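PDB 6MCA: ankyrin repeat domain protein from Legionella pneumophila subsp. pneumophila, which is a bacterial effector, also called AnkH, that interacts with the host LARP7 component of the 7SK snRNP complex and probably uses its ankyrin repeats for protein binding. Local coordinates for residues H244-L252 with L303-Y313. Sequence-based numbering, arbitrary orientation.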
loop_
_atom_site.group_PDB
_atom_site.type_symbol
_atom_site.label_atom_id
_atom_site.label_comp_id
_atom_site.label_asym_id
_atom_site.label_seq_id
_atom_site.Cartn_x
_atom_site.Cartn_y
_atom_site.Cartn_z
ATOM N N HIS A 244 10.656 -1.313 -21.992
ATOM C CA HIS A 244 10.874 -1.025 -20.578
ATOM C C HIS A 244 12.098 -0.140 -20.385
ATOM O O HIS A 244 12.075 0.803 -19.584
ATOM C CB HIS A 244 11.021 -2.326 -19.790
ATOM C CG HIS A 244 9.792 -3.179 -19.800
ATOM N ND1 HIS A 244 9.585 -4.176 -20.728
ATOM C CD2 HIS A 244 8.703 -3.182 -18.995
ATOM C CE1 HIS A 244 8.422 -4.758 -20.495
ATOM N NE2 HIS A 244 7.866 -4.174 -19.448
ATOM N N PHE A 245 13.175 -0.421 -21.122
ATOM C CA PHE A 245 14.377 0.395 -21.005
ATOM C C PHE A 245 14.169 1.786 -21.591
ATOM O O PHE A 245 14.724 2.760 -21.072
ATOM C CB PHE A 245 15.552 -0.314 -21.675
ATOM C CG PHE A 245 15.953 -1.588 -20.987
ATOM C CD1 PHE A 245 16.105 -1.628 -19.611
ATOM C CD2 PHE A 245 16.165 -2.749 -21.712
ATOM C CE1 PHE A 245 16.467 -2.798 -18.971
ATOM C CE2 PHE A 245 16.527 -3.924 -21.078
ATOM C CZ PHE A 245 16.678 -3.948 -19.705
ATOM N N LYS A 246 13.363 1.905 -22.649
ATOM C CA LYS A 246 13.010 3.230 -23.152
ATOM C C LYS A 246 12.233 4.023 -22.108
ATOM O O LYS A 246 12.475 5.222 -21.915
ATOM C CB LYS A 246 12.202 3.107 -24.444
ATOM C CG LYS A 246 12.993 2.572 -25.625
ATOM C CD LYS A 246 12.416 3.055 -26.946
ATOM C CE LYS A 246 11.599 1.968 -27.628
ATOM N NZ LYS A 246 10.296 1.734 -26.943
ATOM N N ARG A 247 11.303 3.365 -21.414
ATOM C CA ARG A 247 10.554 4.043 -20.362
ATOM C C ARG A 247 11.469 4.463 -19.219
ATOM O O ARG A 247 11.330 5.567 -18.680
ATOM C CB ARG A 247 9.432 3.139 -19.854
ATOM C CG ARG A 247 8.136 3.299 -20.627
ATOM C CD ARG A 247 7.717 4.760 -20.709
ATOM N NE ARG A 247 7.224 5.273 -19.435
ATOM C CZ ARG A 247 7.137 6.564 -19.132
ATOM N NH1 ARG A 247 7.524 7.483 -20.006
ATOM N NH2 ARG A 247 6.669 6.939 -17.949
ATOM N N ILE A 248 12.409 3.597 -18.836
ATOM C CA ILE A 248 13.350 3.949 -17.777
ATOM C C ILE A 248 14.217 5.130 -18.203
ATOM O O ILE A 248 14.520 6.017 -17.397
ATOM C CB ILE A 248 14.199 2.725 -17.387
ATOM C CG1 ILE A 248 13.310 1.621 -16.814
ATOM C CG2 ILE A 248 15.253 3.107 -16.363
ATOM C CD1 ILE A 248 14.063 0.361 -16.453
ATOM N N ALA A 249 14.616 5.169 -19.478
ATOM C CA ALA A 249 15.383 6.305 -19.979
ATOM C C ALA A 249 14.563 7.585 -19.930
ATOM O O ALA A 249 15.090 8.658 -19.611
ATOM C CB ALA A 249 15.865 6.026 -21.402
ATOM N N ALA A 250 13.271 7.491 -20.250
ATOM C CA ALA A 250 12.403 8.660 -20.154
ATOM C C ALA A 250 12.292 9.148 -18.713
ATOM O O ALA A 250 12.386 10.353 -18.448
ATOM C CB ALA A 250 11.021 8.336 -20.722
ATOM N N LEU A 251 12.104 8.223 -17.767
ATOM C CA LEU A 251 11.930 8.611 -16.368
ATOM C C LEU A 251 13.222 9.109 -15.731
ATOM O O LEU A 251 13.174 9.887 -14.768
ATOM C CB LEU A 251 11.371 7.447 -15.556
ATOM C CG LEU A 251 10.087 6.847 -16.124
ATOM C CD1 LEU A 251 9.901 5.394 -15.707
ATOM C CD2 LEU A 251 8.917 7.704 -15.679
ATOM N N LEU A 252 14.381 8.679 -16.238
ATOM C CA LEU A 252 15.640 9.227 -15.750
ATOM C C LEU A 252 15.789 10.709 -16.061
ATOM O O LEU A 252 16.656 11.362 -15.472
ATOM C CB LEU A 252 16.818 8.456 -16.339
ATOM C CG LEU A 252 17.292 7.242 -15.544
ATOM C CD1 LEU A 252 18.493 6.608 -16.221
ATOM C CD2 LEU A 252 17.625 7.648 -14.119
ATOM N N LEU A 303 24.446 7.822 -12.944
ATOM C CA LEU A 303 23.015 7.588 -12.753
ATOM C C LEU A 303 22.402 7.259 -14.113
ATOM O O LEU A 303 21.788 8.095 -14.779
ATOM C CB LEU A 303 22.366 8.804 -12.104
ATOM C CG LEU A 303 20.924 8.734 -11.601
ATOM C CD1 LEU A 303 20.669 7.443 -10.861
ATOM C CD2 LEU A 303 20.637 9.920 -10.698
ATOM N N THR A 304 22.576 6.008 -14.525
ATOM C CA THR A 304 22.247 5.554 -15.871
ATOM C C THR A 304 21.146 4.498 -15.831
ATOM O O THR A 304 20.589 4.177 -14.778
ATOM C CB THR A 304 23.485 4.989 -16.572
ATOM O OG1 THR A 304 23.991 3.878 -15.821
ATOM C CG2 THR A 304 24.562 6.048 -16.688
ATOM N N ILE A 305 20.841 3.962 -17.017
ATOM C CA ILE A 305 19.879 2.867 -17.130
ATOM C C ILE A 305 20.358 1.662 -16.336
ATOM O O ILE A 305 19.587 1.030 -15.603
ATOM C CB ILE A 305 19.655 2.502 -18.609
ATOM C CG1 ILE A 305 19.036 3.677 -19.354
ATOM C CG2 ILE A 305 18.759 1.279 -18.727
ATOM C CD1 ILE A 305 17.724 4.082 -18.783
ATOM N N ASN A 306 21.640 1.318 -16.483
ATOM C CA ASN A 306 22.188 0.172 -15.770
ATOM C C ASN A 306 22.131 0.373 -14.263
ATOM O O ASN A 306 21.922 -0.590 -13.516
ATOM C CB ASN A 306 23.624 -0.083 -16.226
ATOM C CG ASN A 306 23.756 -0.103 -17.735
ATOM O OD1 ASN A 306 23.770 0.945 -18.382
ATOM N ND2 ASN A 306 23.849 -1.299 -18.306
ATOM N N PHE A 307 22.299 1.614 -13.799
ATOM C CA PHE A 307 22.154 1.891 -12.374
ATOM C C PHE A 307 20.735 1.598 -11.904
ATOM O O PHE A 307 20.535 0.932 -10.882
ATOM C CB PHE A 307 22.530 3.343 -12.074
ATOM C CG PHE A 307 22.414 3.710 -10.619
ATOM C CD1 PHE A 307 21.218 4.182 -10.100
ATOM C CD2 PHE A 307 23.500 3.579 -9.769
ATOM C CE1 PHE A 307 21.107 4.517 -8.764
ATOM C CE2 PHE A 307 23.395 3.913 -8.430
ATOM C CZ PHE A 307 22.196 4.384 -7.927
ATOM N N ILE A 308 19.735 2.094 -12.636
ATOM C CA ILE A 308 18.346 1.865 -12.247
ATOM C C ILE A 308 18.019 0.378 -12.291
ATOM O O ILE A 308 17.266 -0.134 -11.453
ATOM C CB ILE A 308 17.395 2.682 -13.142
ATOM C CG1 ILE A 308 17.670 4.178 -12.986
ATOM C CG2 ILE A 308 15.944 2.377 -12.803
ATOM C CD1 ILE A 308 17.316 4.723 -11.619
ATOM N N HIS A 309 18.589 -0.344 -13.259
ATOM C CA HIS A 309 18.332 -1.776 -13.353
ATOM C C HIS A 309 18.939 -2.519 -12.168
ATOM O O HIS A 309 18.270 -3.341 -11.533
ATOM C CB HIS A 309 18.866 -2.329 -14.673
ATOM C CG HIS A 309 18.372 -3.706 -14.989
ATOM N ND1 HIS A 309 19.051 -4.845 -14.613
ATOM C CD2 HIS A 309 17.257 -4.129 -15.631
ATOM C CE1 HIS A 309 18.381 -5.910 -15.016
ATOM N NE2 HIS A 309 17.289 -5.502 -15.636
ATOM N N ASP A 310 20.205 -2.234 -11.847
ATOM C CA ASP A 310 20.809 -2.822 -10.656
ATOM C C ASP A 310 20.032 -2.454 -9.398
ATOM O O ASP A 310 19.939 -3.260 -8.465
ATOM C CB ASP A 310 22.264 -2.368 -10.522
ATOM C CG ASP A 310 23.132 -2.831 -11.676
ATOM O OD1 ASP A 310 22.609 -3.510 -12.584
ATOM O OD2 ASP A 310 24.339 -2.514 -11.676
ATOM N N PHE A 311 19.455 -1.251 -9.366
ATOM C CA PHE A 311 18.792 -0.741 -8.173
ATOM C C PHE A 311 17.440 -1.404 -7.943
ATOM O O PHE A 311 17.121 -1.791 -6.813
ATOM C CB PHE A 311 18.627 0.774 -8.300
ATOM C CG PHE A 311 18.401 1.479 -6.994
ATOM C CD1 PHE A 311 17.161 1.453 -6.378
ATOM C CD2 PHE A 311 19.428 2.182 -6.390
ATOM C CE1 PHE A 311 16.954 2.108 -5.181
ATOM C CE2 PHE A 311 19.228 2.837 -5.193
ATOM C CZ PHE A 311 17.990 2.800 -4.588
ATOM N N LEU A 312 16.630 -1.539 -8.993
ATOM C CA LEU A 312 15.246 -1.970 -8.846
ATOM C C LEU A 312 14.972 -3.387 -9.323
ATOM O O LEU A 312 14.034 -4.015 -8.828
ATOM C CB LEU A 312 14.311 -1.021 -9.607
ATOM C CG LEU A 312 14.054 0.365 -9.019
ATOM C CD1 LEU A 312 13.116 1.142 -9.930
ATOM C CD2 LEU A 312 13.484 0.266 -7.613
ATOM N N TYR A 313 15.752 -3.910 -10.270
ATOM C CA TYR A 313 15.405 -5.146 -10.958
ATOM C C TYR A 313 16.444 -6.247 -10.777
ATOM O O TYR A 313 16.337 -7.296 -11.422
ATOM C CB TYR A 313 15.177 -4.851 -12.442
ATOM C CG TYR A 313 14.186 -3.729 -12.652
ATOM C CD1 TYR A 313 12.888 -3.827 -12.165
ATOM C CD2 TYR A 313 14.551 -2.561 -13.310
ATOM C CE1 TYR A 313 11.978 -2.803 -12.341
ATOM C CE2 TYR A 313 13.645 -1.530 -13.490
ATOM C CZ TYR A 313 12.359 -1.659 -13.004
ATOM O OH TYR A 313 11.452 -0.639 -13.179
#
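Ile-305 turns CG1 beside its backbone N (chi1 -63°) and bends CD1 back, which lays that methyl on the helix holding Ile-248 and Ala-249. There CD1 is 3.6 Å from Ile-248 CG2 and 3.8 Å from Ala-249 CB. It also rests against the backbone of Ala-249; Ala-249 and Ile-305 are the residues whose CA atoms lie nearest across the contact. Ile-248 CG2 has a second partner: it lies 3.7 Å from Ile-308 CG2, and the two side chains run past each other in opposite directions. The other branch of Ile-248 is extended and carries CD1 to within 3.5 Å of Tyr-313 CE2. Leu-252 closes the far end. Its CD2 packs 3.7 Å from Ile-308 CG1, while its CD1 lies over the Thr-304 to Ile-305 peptide at the start of the second helix. Thr-304 is the N-cap there, with a weak bond from Phe-307 N to its OG1. At the opposite end, His-309 CD2 meets the edge of the Phe-245 ring near its plane, 3.7 Å from CE1. The two rings lie oblique, their planes at 55°.

The axes of helices 244-251 and 305-312 pass 10.1 Å apart at 106°, nearly perpendicular. Both helices also touch helix 215-233, through Ile-248 and Leu-312 on Leu-231. Leu-252, at the end of its segment, touches Leu-257, and Leu-312 touches Leu-259. The contact therefore joins two helices that meet beside strand 256-263, an edge strand of the five-stranded antiparallel sheet. Its polar ends are held elsewhere: Tyr-313 OH bonds Leu-231 O, and His-309 ND1 bonds Lys-314 NZ. No hydrogen bond links the two segments, which implies that their association rests on apolar burial and the fit of branched side chains.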